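Local coordinates for leucine-rich repeat protein TpLRR (Treponema pallidum, PDB 6MLX) that is of unknown function but folds as a leucine-rich repeat solenoid and probably works in the periplasm, perhaps as a binding scaffold, at residues S58-S63 with K81-E86; I108-S113 with V131-S136; V154-G159 with G178-K183. One frame throughout, in Å; residues are numbered along the deposited sequence.

Contact 1 of 3, residues S58-S63 with K81-E86; sequences SLVRVS and KLARIE
Val-60 CG1 lies over one face of the Arg-61 guanidinium, offset toward the rim of that flat group, while the same methyl reaches across the pairing to Ala-83 CB at 4.4 Å. Arg-61 and Arg-84 carry their extended chains away from the backbone, their charged atoms not in contact, Arg-61 NE to Arg-84 NE 6.7 Å. Val-60 O takes two N-H groups, from Ala-83 N at 2.9 Å and from Arg-84 N at 3.2 Å; the first comes in tilted from the carbonyl plane, the second nearly head-on to the oxygen. Further along, Arg-84 O receives Val-62 N at 3.1 Å, and Val-62 O receives Glu-86 N at 2.9 Å. Val-62 O also meets the CA-H of Ile-85. At the turn end, a water takes over: it donates to Leu-59 O and accepts from Lys-81 N. On the inner side, Val-62 divides its methyls between two partners. With CG1 anti to the backbone N (chi1 173°), that branch lies alongside Ile-85 CD1 at 4.2 Å, while CG2 meets Leu-82 CD1 at 3.7 Å, Val-62 and Leu-82 crossing at about a right angle. Strand 33-35 continues the sheet beyond Arg-61 and Ser-63. Strands 61-63 and 84-86 run parallel, 5° apart, with polar residues outward and aliphatic ones inward, the arrangement of successive coils in a leucine-rich repeat solenoid.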
ATOM      1  N   SER A  58      -9.586 -12.882 -10.079  1.00 31.52           N
ATOM      2  CA  SER A  58     -10.906 -13.231  -9.574  1.00 31.63           C
ATOM      3  C   SER A  58     -11.260 -12.527  -8.270  1.00 31.87           C
ATOM      4  O   SER A  58     -12.447 -12.410  -7.949  1.00 31.93           O
ATOM      5  CB  SER A  58     -10.981 -14.737  -9.347  1.00 31.66           C
ATOM      6  OG  SER A  58     -10.049 -15.109  -8.345  1.00 31.60           O
ATOM      7  N   LEU A  59     -10.268 -12.082  -7.502  1.00 31.68           N
ATOM      8  CA  LEU A  59     -10.513 -11.628  -6.140  1.00 31.75           C
ATOM      9  C   LEU A  59     -11.173 -10.258  -6.124  1.00 31.80           C
ATOM     10  O   LEU A  59     -10.769  -9.353  -6.862  1.00 31.84           O
ATOM     11  CB  LEU A  59      -9.204 -11.606  -5.350  1.00 31.67           C
ATOM     12  CG  LEU A  59      -8.887 -12.992  -4.795  1.00 31.67           C
ATOM     13  CD1 LEU A  59      -7.458 -13.091  -4.296  1.00 31.58           C
ATOM     14  CD2 LEU A  59      -9.873 -13.309  -3.683  1.00 31.80           C
ATOM     15  N   VAL A  60     -12.202 -10.128  -5.287  1.00 31.65           N
ATOM     16  CA  VAL A  60     -12.875  -8.865  -5.034  1.00 31.82           C
ATOM     17  C   VAL A  60     -12.604  -8.362  -3.619  1.00 31.86           C
ATOM     18  O   VAL A  60     -12.460  -7.157  -3.399  1.00 31.95           O
ATOM     19  CB  VAL A  60     -14.393  -9.017  -5.290  1.00 31.99           C
ATOM     20  CG1 VAL A  60     -15.177  -7.758  -4.889  1.00 32.18           C
ATOM     21  CG2 VAL A  60     -14.643  -9.357  -6.753  1.00 31.88           C
ATOM     22  N   ARG A  61     -12.513  -9.276  -2.653  1.00 32.11           N
ATOM     23  CA  ARG A  61     -12.289  -8.933  -1.256  1.00 32.13           C
ATOM     24  C   ARG A  61     -11.298  -9.918  -0.655  1.00 32.06           C
ATOM     25  O   ARG A  61     -11.380 -11.127  -0.898  1.00 31.98           O
ATOM     26  CB  ARG A  61     -13.596  -8.963  -0.438  1.00 32.33           C
ATOM     27  CG  ARG A  61     -14.773  -8.219  -1.028  1.00 32.57           C
ATOM     28  CD  ARG A  61     -16.077  -8.894  -0.595  1.00 32.83           C
ATOM     29  NE  ARG A  61     -17.163  -8.666  -1.545  1.00 33.07           N
ATOM     30  CZ  ARG A  61     -17.778  -9.643  -2.215  1.00 33.04           C
ATOM     31  NH1 ARG A  61     -17.413 -10.915  -2.028  1.00 32.81           N
ATOM     32  NH2 ARG A  61     -18.758  -9.352  -3.069  1.00 33.08           N
ATOM     33  N   VAL A  62     -10.356  -9.388   0.120  1.00 31.75           N
ATOM     34  CA  VAL A  62      -9.373 -10.176   0.851  1.00 31.62           C
ATOM     35  C   VAL A  62      -9.398  -9.705   2.296  1.00 31.73           C
ATOM     36  O   VAL A  62      -9.420  -8.496   2.559  1.00 31.78           O
ATOM     37  CB  VAL A  62      -7.961 -10.021   0.254  1.00 31.54           C
ATOM     38  CG1 VAL A  62      -6.926 -10.717   1.128  1.00 31.46           C
ATOM     39  CG2 VAL A  62      -7.917 -10.569  -1.165  1.00 31.43           C
ATOM     40  N   SER A  63      -9.413 -10.643   3.232  1.00 31.89           N
ATOM     41  CA  SER A  63      -9.338 -10.316   4.647  1.00 31.91           C
ATOM     42  C   SER A  63      -8.092 -10.968   5.219  1.00 31.80           C
ATOM     43  O   SER A  63      -7.890 -12.175   5.054  1.00 31.78           O
ATOM     44  CB  SER A  63     -10.600 -10.782   5.384  1.00 31.96           C
ATOM     45  OG  SER A  63     -10.447 -10.676   6.792  1.00 32.07           O
ATOM     46  N   LYS A  81      -9.415  -6.914  -9.919  1.00 30.77           N
ATOM     47  CA  LYS A  81     -10.763  -6.739  -9.403  1.00 30.96           C
ATOM     48  C   LYS A  81     -10.793  -6.444  -7.911  1.00 31.14           C
ATOM     49  O   LYS A  81     -11.877  -6.212  -7.361  1.00 31.19           O
ATOM     50  CB  LYS A  81     -11.618  -7.978  -9.707  1.00 31.07           C
ATOM     51  CG  LYS A  81     -11.829  -8.224 -11.204  1.00 30.96           C
ATOM     52  CD  LYS A  81     -12.115  -6.934 -11.962  1.00 31.13           C
ATOM     53  CE  LYS A  81     -12.815  -7.220 -13.306  1.00 31.15           C
ATOM     54  NZ  LYS A  81     -12.536  -6.188 -14.347  1.00 31.21           N
ATOM     55  N   LEU A  82      -9.639  -6.442  -7.243  1.00 30.70           N
ATOM     56  CA  LEU A  82      -9.609  -6.257  -5.796  1.00 30.77           C
ATOM     57  C   LEU A  82     -10.170  -4.891  -5.409  1.00 30.88           C
ATOM     58  O   LEU A  82      -9.586  -3.854  -5.747  1.00 30.90           O
ATOM     59  CB  LEU A  82      -8.177  -6.438  -5.277  1.00 30.65           C
ATOM     60  CG  LEU A  82      -7.941  -6.432  -3.767  1.00 30.63           C
ATOM     61  CD1 LEU A  82      -8.731  -7.541  -3.084  1.00 30.69           C
ATOM     62  CD2 LEU A  82      -6.447  -6.557  -3.486  1.00 30.51           C
ATOM     63  N   ALA A  83     -11.314  -4.889  -4.711  1.00 30.78           N
ATOM     64  CA  ALA A  83     -11.997  -3.672  -4.293  1.00 30.92           C
ATOM     65  C   ALA A  83     -11.865  -3.376  -2.807  1.00 30.98           C
ATOM     66  O   ALA A  83     -11.934  -2.209  -2.410  1.00 31.18           O
ATOM     67  CB  ALA A  83     -13.491  -3.746  -4.650  1.00 31.00           C
ATOM     68  N   ARG A  84     -11.714  -4.394  -1.970  1.00 31.06           N
ATOM     69  CA  ARG A  84     -11.524  -4.181  -0.546  1.00 31.08           C
ATOM     70  C   ARG A  84     -10.498  -5.163  -0.025  1.00 30.96           C
ATOM     71  O   ARG A  84     -10.455  -6.315  -0.457  1.00 30.85           O
ATOM     72  CB  ARG A  84     -12.813  -4.347   0.245  1.00 31.13           C
ATOM     73  CG  ARG A  84     -13.760  -3.246   0.045  1.00 31.40           C
ATOM     74  CD  ARG A  84     -15.048  -3.575   0.759  1.00 31.49           C
ATOM     75  NE  ARG A  84     -15.959  -2.445   0.745  1.00 31.72           N
ATOM     76  CZ  ARG A  84     -15.813  -1.372   1.516  1.00 31.75           C
ATOM     77  NH1 ARG A  84     -14.768  -1.289   2.338  1.00 31.70           N
ATOM     78  NH2 ARG A  84     -16.694  -0.384   1.447  1.00 31.87           N
ATOM     79  N   ILE A  85      -9.674  -4.701   0.909  1.00 31.26           N
ATOM     80  CA  ILE A  85      -8.776  -5.583   1.635  1.00 31.13           C
ATOM     81  C   ILE A  85      -8.765  -5.120   3.083  1.00 31.13           C
ATOM     82  O   ILE A  85      -8.511  -3.939   3.361  1.00 31.15           O
ATOM     83  CB  ILE A  85      -7.354  -5.612   1.038  1.00 31.04           C
ATOM     84  CG1 ILE A  85      -6.432  -6.479   1.900  1.00 30.94           C
ATOM     85  CG2 ILE A  85      -6.793  -4.196   0.855  1.00 31.04           C
ATOM     86  CD1 ILE A  85      -5.146  -6.930   1.199  1.00 30.71           C
ATOM     87  N   GLU A  86      -9.075  -6.029   4.000  1.00 31.25           N
ATOM     88  CA  GLU A  86      -9.105  -5.721   5.420  1.00 31.30           C
ATOM     89  C   GLU A  86      -7.692  -5.894   5.951  1.00 31.27           C
ATOM     90  O   GLU A  86      -7.173  -7.018   6.015  1.00 31.12           O
ATOM     91  CB  GLU A  86     -10.089  -6.620   6.163  1.00 31.33           C
ATOM     92  CG  GLU A  86     -11.571  -6.368   5.836  1.00 31.64           C
ATOM     93  CD  GLU A  86     -11.963  -4.892   5.891  1.00 31.86           C
ATOM     94  OE1 GLU A  86     -11.633  -4.228   6.914  1.00 31.88           O
ATOM     95  OE2 GLU A  86     -12.641  -4.413   4.943  1.00 31.95           O
TER
HETATM   96  O   HOH W   1      -8.629  -9.123  -8.477  1.00 30.79           O

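Contact 2 of 3, residues I108-S113 with V131-S136; sequences IVFPRS and VVLPNS
Successive coils of the leucine-rich repeat solenoid meet here at matching points: the hydrophobic-proline pairs Phe-110/Pro-111 and Leu-133/Pro-134 occupy equivalent positions in neighbouring coils, the second just after strand 130-132. Phe-110 does most of the filling. Its chi1 of -70° places CG anti to the carbonyl carbon and sends the ring alongside Leu-133, whose CD2 approaches Phe-110 CE2 obliquely at 3.6 Å. The ring edge meets Val-132 O in the ring plane, with Phe-110 CD2 at 3.5 Å. At the base of the side chain, Phe-110 CB rests on Pro-134 CD at 3.7 Å, and Pro-134 CG reaches the carbonyl oxygens of Phe-110 and Pro-111. Beside the ring the backbones are too far apart to bond directly (Phe-110 CA to Leu-133 CA 6.7 Å), so waters span the gap: one receives Val-132 N and donates to Ile-108 O, the other receives Phe-110 N at 2.9 Å and donates to Val-132 O at 2.7 Å. Farther along, Ser-136 OG lies 2.9 Å from Arg-112 O and is hydrogen-bonded to Leu-114 O. A third water reaches from Ser-136 N to Arg-112 O through longer bonds. The contact thus combines the packing of one aromatic ring with water-mediated links between backbones: the bulk of Phe-110 is packed against the next coil while the peptide groups beside it still find polar partners in ordered water.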
ATOM      1  N   ILE A 108      -8.456   2.221   1.097  1.00 30.14           N
ATOM      2  CA  ILE A 108      -7.752   1.296   1.972  1.00 29.98           C
ATOM      3  C   ILE A 108      -7.516   2.009   3.296  1.00 29.95           C
ATOM      4  O   ILE A 108      -7.267   3.216   3.331  1.00 29.99           O
ATOM      5  CB  ILE A 108      -6.447   0.805   1.306  1.00 29.93           C
ATOM      6  CG1 ILE A 108      -5.817  -0.342   2.090  1.00 29.77           C
ATOM      7  CG2 ILE A 108      -5.473   1.955   1.121  1.00 29.97           C
ATOM      8  CD1 ILE A 108      -4.620  -0.937   1.363  1.00 29.69           C
ATOM      9  N   VAL A 109      -7.674   1.272   4.388  1.00 29.86           N
ATOM     10  CA  VAL A 109      -7.502   1.811   5.729  1.00 29.82           C
ATOM     11  C   VAL A 109      -6.249   1.179   6.318  1.00 29.64           C
ATOM     12  O   VAL A 109      -6.185  -0.043   6.493  1.00 29.49           O
ATOM     13  CB  VAL A 109      -8.719   1.547   6.626  1.00 29.80           C
ATOM     14  CG1 VAL A 109      -8.446   2.082   8.015  1.00 29.70           C
ATOM     15  CG2 VAL A 109      -9.990   2.172   6.041  1.00 30.01           C
ATOM     16  N   PHE A 110      -5.273   1.994   6.608  1.00 29.34           N
ATOM     17  CA  PHE A 110      -4.015   1.461   7.122  1.00 29.17           C
ATOM     18  C   PHE A 110      -4.062   1.314   8.639  1.00 29.06           C
ATOM     19  O   PHE A 110      -4.546   2.206   9.334  1.00 28.93           O
ATOM     20  CB  PHE A 110      -2.858   2.363   6.756  1.00 29.18           C
ATOM     21  CG  PHE A 110      -2.525   2.362   5.306  1.00 29.35           C
ATOM     22  CD1 PHE A 110      -2.171   1.190   4.662  1.00 29.32           C
ATOM     23  CD2 PHE A 110      -2.546   3.540   4.586  1.00 29.52           C
ATOM     24  CE1 PHE A 110      -1.853   1.192   3.324  1.00 29.41           C
ATOM     25  CE2 PHE A 110      -2.210   3.551   3.251  1.00 29.65           C
ATOM     26  CZ  PHE A 110      -1.868   2.385   2.615  1.00 29.52           C
ATOM     27  N   PRO A 111      -3.540   0.206   9.159  1.00 29.36           N
ATOM     28  CA  PRO A 111      -3.570  -0.019  10.607  1.00 29.17           C
ATOM     29  C   PRO A 111      -2.587   0.865  11.350  1.00 29.02           C
ATOM     30  O   PRO A 111      -1.561   1.305  10.816  1.00 28.90           O
ATOM     31  CB  PRO A 111      -3.176  -1.492  10.748  1.00 29.11           C
ATOM     32  CG  PRO A 111      -2.375  -1.772   9.538  1.00 29.11           C
ATOM     33  CD  PRO A 111      -2.989  -0.948   8.430  1.00 29.28           C
ATOM     34  N   ARG A 112      -2.902   1.086  12.629  1.00 28.83           N
ATOM     35  CA  ARG A 112      -2.034   1.890  13.479  1.00 28.68           C
ATOM     36  C   ARG A 112      -0.647   1.276  13.657  1.00 28.45           C
ATOM     37  O   ARG A 112       0.253   1.955  14.157  1.00 28.25           O
ATOM     38  CB  ARG A 112      -2.722   2.112  14.835  1.00 28.80           C
ATOM     39  CG  ARG A 112      -1.979   3.071  15.779  1.00 28.75           C
ATOM     40  CD  ARG A 112      -2.947   3.990  16.496  1.00 28.97           C
ATOM     41  NE  ARG A 112      -2.372   4.694  17.639  1.00 28.68           N
ATOM     42  CZ  ARG A 112      -3.089   4.971  18.725  1.00 28.64           C
ATOM     43  NH1 ARG A 112      -2.550   5.626  19.744  1.00 28.34           N
ATOM     44  NH2 ARG A 112      -4.366   4.578  18.782  1.00 28.75           N
ATOM     45  N   SER A 113      -0.428   0.037  13.217  1.00 28.51           N
ATOM     46  CA  SER A 113       0.867  -0.606  13.354  1.00 28.35           C
ATOM     47  C   SER A 113       1.785  -0.441  12.139  1.00 28.32           C
ATOM     48  O   SER A 113       2.966  -0.805  12.226  1.00 28.08           O
ATOM     49  CB  SER A 113       0.668  -2.095  13.617  1.00 28.30           C
ATOM     50  OG  SER A 113      -0.204  -2.653  12.632  1.00 28.53           O
ATOM     51  N   VAL A 131      -6.259   8.483   0.863  1.00 29.35           N
ATOM     52  CA  VAL A 131      -5.379   7.699   1.727  1.00 29.08           C
ATOM     53  C   VAL A 131      -4.982   8.539   2.930  1.00 29.00           C
ATOM     54  O   VAL A 131      -4.696   9.739   2.822  1.00 29.06           O
ATOM     55  CB  VAL A 131      -4.128   7.116   1.014  1.00 28.88           C
ATOM     56  CG1 VAL A 131      -4.078   7.474  -0.431  1.00 29.00           C
ATOM     57  CG2 VAL A 131      -2.818   7.479   1.735  1.00 28.76           C
ATOM     58  N   VAL A 132      -5.018   7.893   4.083  1.00 28.93           N
ATOM     59  CA  VAL A 132      -4.625   8.476   5.351  1.00 28.87           C
ATOM     60  C   VAL A 132      -3.480   7.636   5.871  1.00 28.62           C
ATOM     61  O   VAL A 132      -3.657   6.447   6.146  1.00 28.53           O
ATOM     62  CB  VAL A 132      -5.788   8.496   6.350  1.00 28.89           C
ATOM     63  CG1 VAL A 132      -5.296   8.942   7.718  1.00 28.73           C
ATOM     64  CG2 VAL A 132      -6.904   9.395   5.821  1.00 29.22           C
ATOM     65  N   LEU A 133      -2.314   8.242   5.991  1.00 28.68           N
ATOM     66  CA  LEU A 133      -1.154   7.523   6.483  1.00 28.52           C
ATOM     67  C   LEU A 133      -1.040   7.761   7.985  1.00 28.33           C
ATOM     68  O   LEU A 133      -0.893   8.915   8.404  1.00 28.32           O
ATOM     69  CB  LEU A 133       0.105   7.978   5.759  1.00 28.49           C
ATOM     70  CG  LEU A 133       0.100   7.770   4.230  1.00 28.77           C
ATOM     71  CD1 LEU A 133       1.254   8.488   3.542  1.00 28.75           C
ATOM     72  CD2 LEU A 133       0.114   6.277   3.873  1.00 28.65           C
ATOM     73  N   PRO A 134      -1.135   6.726   8.818  1.00 28.40           N
ATOM     74  CA  PRO A 134      -0.991   6.917  10.270  1.00 28.25           C
ATOM     75  C   PRO A 134       0.392   7.432  10.647  1.00 28.00           C
ATOM     76  O   PRO A 134       1.358   7.332   9.888  1.00 28.01           O
ATOM     77  CB  PRO A 134      -1.221   5.510  10.838  1.00 28.08           C
ATOM     78  CG  PRO A 134      -1.912   4.757   9.728  1.00 28.31           C
ATOM     79  CD  PRO A 134      -1.348   5.317   8.466  1.00 28.39           C
ATOM     80  N   ASN A 135       0.482   7.982  11.860  1.00 27.91           N
ATOM     81  CA  ASN A 135       1.754   8.531  12.316  1.00 27.68           C
ATOM     82  C   ASN A 135       2.811   7.446  12.536  1.00 27.37           C
ATOM     83  O   ASN A 135       4.002   7.762  12.560  1.00 27.23           O
ATOM     84  CB  ASN A 135       1.540   9.361  13.587  1.00 27.55           C
ATOM     85  CG  ASN A 135       0.784  10.680  13.320  1.00 27.81           C
ATOM     86  OD1 ASN A 135       0.763  11.186  12.197  1.00 28.01           O
ATOM     87  ND2 ASN A 135       0.171  11.233  14.363  1.00 27.70           N
ATOM     88  N   SER A 136       2.404   6.178  12.662  1.00 27.61           N
ATOM     89  CA  SER A 136       3.350   5.070  12.782  1.00 27.36           C
ATOM     90  C   SER A 136       4.197   4.878  11.527  1.00 27.47           C
ATOM     91  O   SER A 136       5.277   4.278  11.604  1.00 27.21           O
ATOM     92  CB  SER A 136       2.597   3.774  13.074  1.00 27.36           C
ATOM     93  OG  SER A 136       1.613   3.498  12.075  1.00 27.74           O
TER
HETATM   94  O   HOH W   2      -6.751   5.783   4.074  1.00 29.63           O
HETATM   95  O   HOH W   3      -5.765   4.848   6.702  1.00 29.11           O
HETATM   96  O   HOH W   4      -0.280   5.192  14.122  1.00 28.48           O

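Contact 3 of 3, residues V154-G159 with G178-K183; sequences VRLPVG and GNLPEK
Leu-156 and Gly-178 form the tight end of this contact. Leu-156 N donates to Gly-178 O at 2.9 Å, with a nearly straight N-H (174°), and Gly-178 N donates to Val-154 O at 2.8 Å. Asn-179 then turns its amide back onto the first segment: ND2 meets Leu-156 O at 2.9 Å, arriving almost head-on with the oxygen in the amide plane, and Asn-179 CB is pressed to 3.1 Å from the same oxygen. Positive phi and psi (61° and 36°) at Asn-179 turn the chain here. On the inner side, Leu-156 CD1 lies beside Leu-180 CD1 at 4.0 Å, and Leu-180 in turn packs on helix 199-207. The other side is looser. Arg-155 lays its CG against Asn-179 ND2 at 3.8 Å, its guanidinium steeply inclined to the amide, and is exposed, as is Val-158. Beyond Leu-156, toward Val-158, the segments spread, and a water donates to both Val-158 O and, more distantly, Asn-179 O. The parallel pairing thus runs out into a side-chain bond, Asn-179 lending its amide to a carbonyl that in a longer parallel pairing would probably be met by a backbone N-H.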
ATOM      1  N   VAL A 154      -4.343  12.956   0.298  1.00 29.46           N
ATOM      2  CA  VAL A 154      -3.363  12.180   1.051  1.00 29.17           C
ATOM      3  C   VAL A 154      -3.043  12.930   2.334  1.00 29.09           C
ATOM      4  O   VAL A 154      -2.665  14.108   2.288  1.00 29.18           O
ATOM      5  CB  VAL A 154      -2.061  11.944   0.257  1.00 29.21           C
ATOM      6  CG1 VAL A 154      -1.011  11.279   1.153  1.00 28.97           C
ATOM      7  CG2 VAL A 154      -2.323  11.097  -0.969  1.00 29.17           C
ATOM      8  N   ARG A 155      -3.188  12.261   3.470  1.00 29.23           N
ATOM      9  CA  ARG A 155      -2.705  12.791   4.738  1.00 29.23           C
ATOM     10  C   ARG A 155      -1.391  12.093   5.065  1.00 28.99           C
ATOM     11  O   ARG A 155      -1.336  10.860   5.131  1.00 29.08           O
ATOM     12  CB  ARG A 155      -3.715  12.600   5.867  1.00 29.13           C
ATOM     13  CG  ARG A 155      -3.258  13.195   7.224  1.00 29.02           C
ATOM     14  CD  ARG A 155      -4.157  12.716   8.382  1.00 28.96           C
ATOM     15  NE  ARG A 155      -5.564  13.047   8.155  1.00 29.16           N
ATOM     16  CZ  ARG A 155      -6.593  12.452   8.759  1.00 29.14           C
ATOM     17  NH1 ARG A 155      -6.392  11.478   9.643  1.00 28.95           N
ATOM     18  NH2 ARG A 155      -7.831  12.825   8.465  1.00 29.45           N
ATOM     19  N   LEU A 156      -0.343  12.883   5.250  1.00 29.12           N
ATOM     20  CA  LEU A 156       0.980  12.367   5.542  1.00 28.90           C
ATOM     21  C   LEU A 156       1.126  12.055   7.031  1.00 28.65           C
ATOM     22  O   LEU A 156       0.404  12.610   7.866  1.00 28.53           O
ATOM     23  CB  LEU A 156       2.031  13.387   5.122  1.00 29.00           C
ATOM     24  CG  LEU A 156       2.110  13.710   3.627  1.00 29.23           C
ATOM     25  CD1 LEU A 156       2.926  14.971   3.434  1.00 29.27           C
ATOM     26  CD2 LEU A 156       2.727  12.554   2.874  1.00 29.11           C
ATOM     27  N   PRO A 157       2.065  11.172   7.390  1.00 28.65           N
ATOM     28  CA  PRO A 157       2.398  11.003   8.812  1.00 28.25           C
ATOM     29  C   PRO A 157       2.959  12.309   9.359  1.00 28.20           C
ATOM     30  O   PRO A 157       3.645  13.054   8.659  1.00 28.22           O
ATOM     31  CB  PRO A 157       3.467   9.897   8.805  1.00 28.08           C
ATOM     32  CG  PRO A 157       3.476   9.342   7.438  1.00 28.26           C
ATOM     33  CD  PRO A 157       2.992  10.424   6.528  1.00 28.58           C
ATOM     34  N   VAL A 158       2.675  12.579  10.631  1.00 28.25           N
ATOM     35  CA  VAL A 158       3.057  13.863  11.220  1.00 28.20           C
ATOM     36  C   VAL A 158       4.575  14.086  11.153  1.00 28.00           C
ATOM     37  O   VAL A 158       5.037  15.206  10.914  1.00 28.09           O
ATOM     38  CB  VAL A 158       2.508  13.970  12.661  1.00 28.02           C
ATOM     39  CG1 VAL A 158       3.389  13.243  13.634  1.00 27.58           C
ATOM     40  CG2 VAL A 158       2.369  15.409  13.068  1.00 27.92           C
ATOM     41  N   GLY A 159       5.373  13.046  11.334  1.00 27.94           N
ATOM     42  CA  GLY A 159       6.796  13.317  11.448  1.00 27.78           C
ATOM     43  C   GLY A 159       7.614  13.177  10.176  1.00 27.88           C
ATOM     44  O   GLY A 159       8.852  13.130  10.235  1.00 27.54           O
ATOM     45  N   GLY A 178      -2.530  16.663   3.395  1.00 30.03           N
ATOM     46  CA  GLY A 178      -2.622  17.020   4.796  1.00 29.92           C
ATOM     47  C   GLY A 178      -1.368  16.665   5.573  1.00 29.72           C
ATOM     48  O   GLY A 178      -0.569  15.812   5.173  1.00 29.55           O
ATOM     49  N   ASN A 179      -1.187  17.353   6.706  1.00 30.06           N
ATOM     50  CA  ASN A 179      -0.034  17.105   7.569  1.00 29.82           C
ATOM     51  C   ASN A 179       1.270  17.385   6.846  1.00 29.79           C
ATOM     52  O   ASN A 179       2.244  16.650   7.000  1.00 29.62           O
ATOM     53  CB  ASN A 179      -0.011  15.668   8.089  1.00 29.55           C
ATOM     54  CG  ASN A 179      -0.647  15.542   9.409  1.00 29.36           C
ATOM     55  OD1 ASN A 179      -1.003  16.541  10.013  1.00 29.50           O
ATOM     56  ND2 ASN A 179      -0.785  14.315   9.893  1.00 29.13           N
ATOM     57  N   LEU A 180       1.270  18.394   6.002  1.00 30.48           N
ATOM     58  CA  LEU A 180       2.514  18.798   5.373  1.00 30.48           C
ATOM     59  C   LEU A 180       3.397  19.426   6.444  1.00 30.28           C
ATOM     60  O   LEU A 180       2.929  20.295   7.187  1.00 30.27           O
ATOM     61  CB  LEU A 180       2.239  19.777   4.242  1.00 30.95           C
ATOM     62  CG  LEU A 180       3.352  20.046   3.237  1.00 31.03           C
ATOM     63  CD1 LEU A 180       3.923  18.760   2.647  1.00 30.92           C
ATOM     64  CD2 LEU A 180       2.808  20.954   2.129  1.00 31.39           C
ATOM     65  N   PRO A 181       4.643  19.002   6.587  1.00 30.43           N
ATOM     66  CA  PRO A 181       5.442  19.433   7.739  1.00 30.06           C
ATOM     67  C   PRO A 181       5.956  20.859   7.601  1.00 30.22           C
ATOM     68  O   PRO A 181       5.889  21.501   6.549  1.00 30.57           O
ATOM     69  CB  PRO A 181       6.611  18.445   7.762  1.00 29.76           C
ATOM     70  CG  PRO A 181       6.222  17.344   6.806  1.00 30.00           C
ATOM     71  CD  PRO A 181       5.318  17.958   5.804  1.00 30.33           C
ATOM     72  N   GLU A 182       6.507  21.339   8.710  1.00 30.47           N
ATOM     73  CA  GLU A 182       7.187  22.621   8.726  1.00 30.46           C
ATOM     74  C   GLU A 182       8.542  22.547   8.040  1.00 30.44           C
ATOM     75  O   GLU A 182       9.086  23.578   7.629  1.00 30.62           O
ATOM     76  CB  GLU A 182       7.320  23.064  10.181  1.00 30.21           C
ATOM     77  CG  GLU A 182       6.042  22.778  10.984  1.00 30.13           C
ATOM     78  CD  GLU A 182       5.060  23.932  10.895  1.00 30.56           C
ATOM     79  OE1 GLU A 182       5.517  25.083  11.023  1.00 30.65           O
ATOM     80  OE2 GLU A 182       3.843  23.704  10.682  1.00 30.81           O
ATOM     81  N   LYS A 183       9.091  21.346   7.901  1.00 30.00           N
ATOM     82  CA  LYS A 183      10.363  21.149   7.232  1.00 29.87           C
ATOM     83  C   LYS A 183      10.398  19.719   6.713  1.00 29.66           C
ATOM     84  O   LYS A 183      10.026  18.787   7.427  1.00 29.54           O
ATOM     85  CB  LYS A 183      11.527  21.428   8.194  1.00 29.40           C
ATOM     86  CG  LYS A 183      12.760  20.582   7.969  1.00 28.94           C
ATOM     87  CD  LYS A 183      13.901  21.079   8.859  1.00 28.60           C
ATOM     88  CE  LYS A 183      13.670  20.668  10.329  1.00 28.35           C
ATOM     89  NZ  LYS A 183      14.020  19.216  10.606  1.00 28.11           N
TER
HETATM   90  O   HOH W   5       3.744  17.065   9.780  1.00 29.19           O

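The three contacts come in series along the chain, each joining one coil of the solenoid to the next. Contact 1 lies toward the N-terminal side, in the sheet of strands 33-35, 61-63 and 84-86; contact 2, about 18 Å away between centres, touches it through Ile-85 and Ile-108. Contact 2 is the water-bridged step that leads into the second sheet, through its strand 130-132. Contact 3, about 13 Å farther between centres, shares that sheet, and Leu-133 N to Arg-155 O probably joins the two. Contacts 1 and 3 are about 29 Å apart between centres, on opposite sides of the chain's centre. Together they mark successive coils of one elongated solenoid, with helix 199-207 packed on Leu-180 at its C-terminal end.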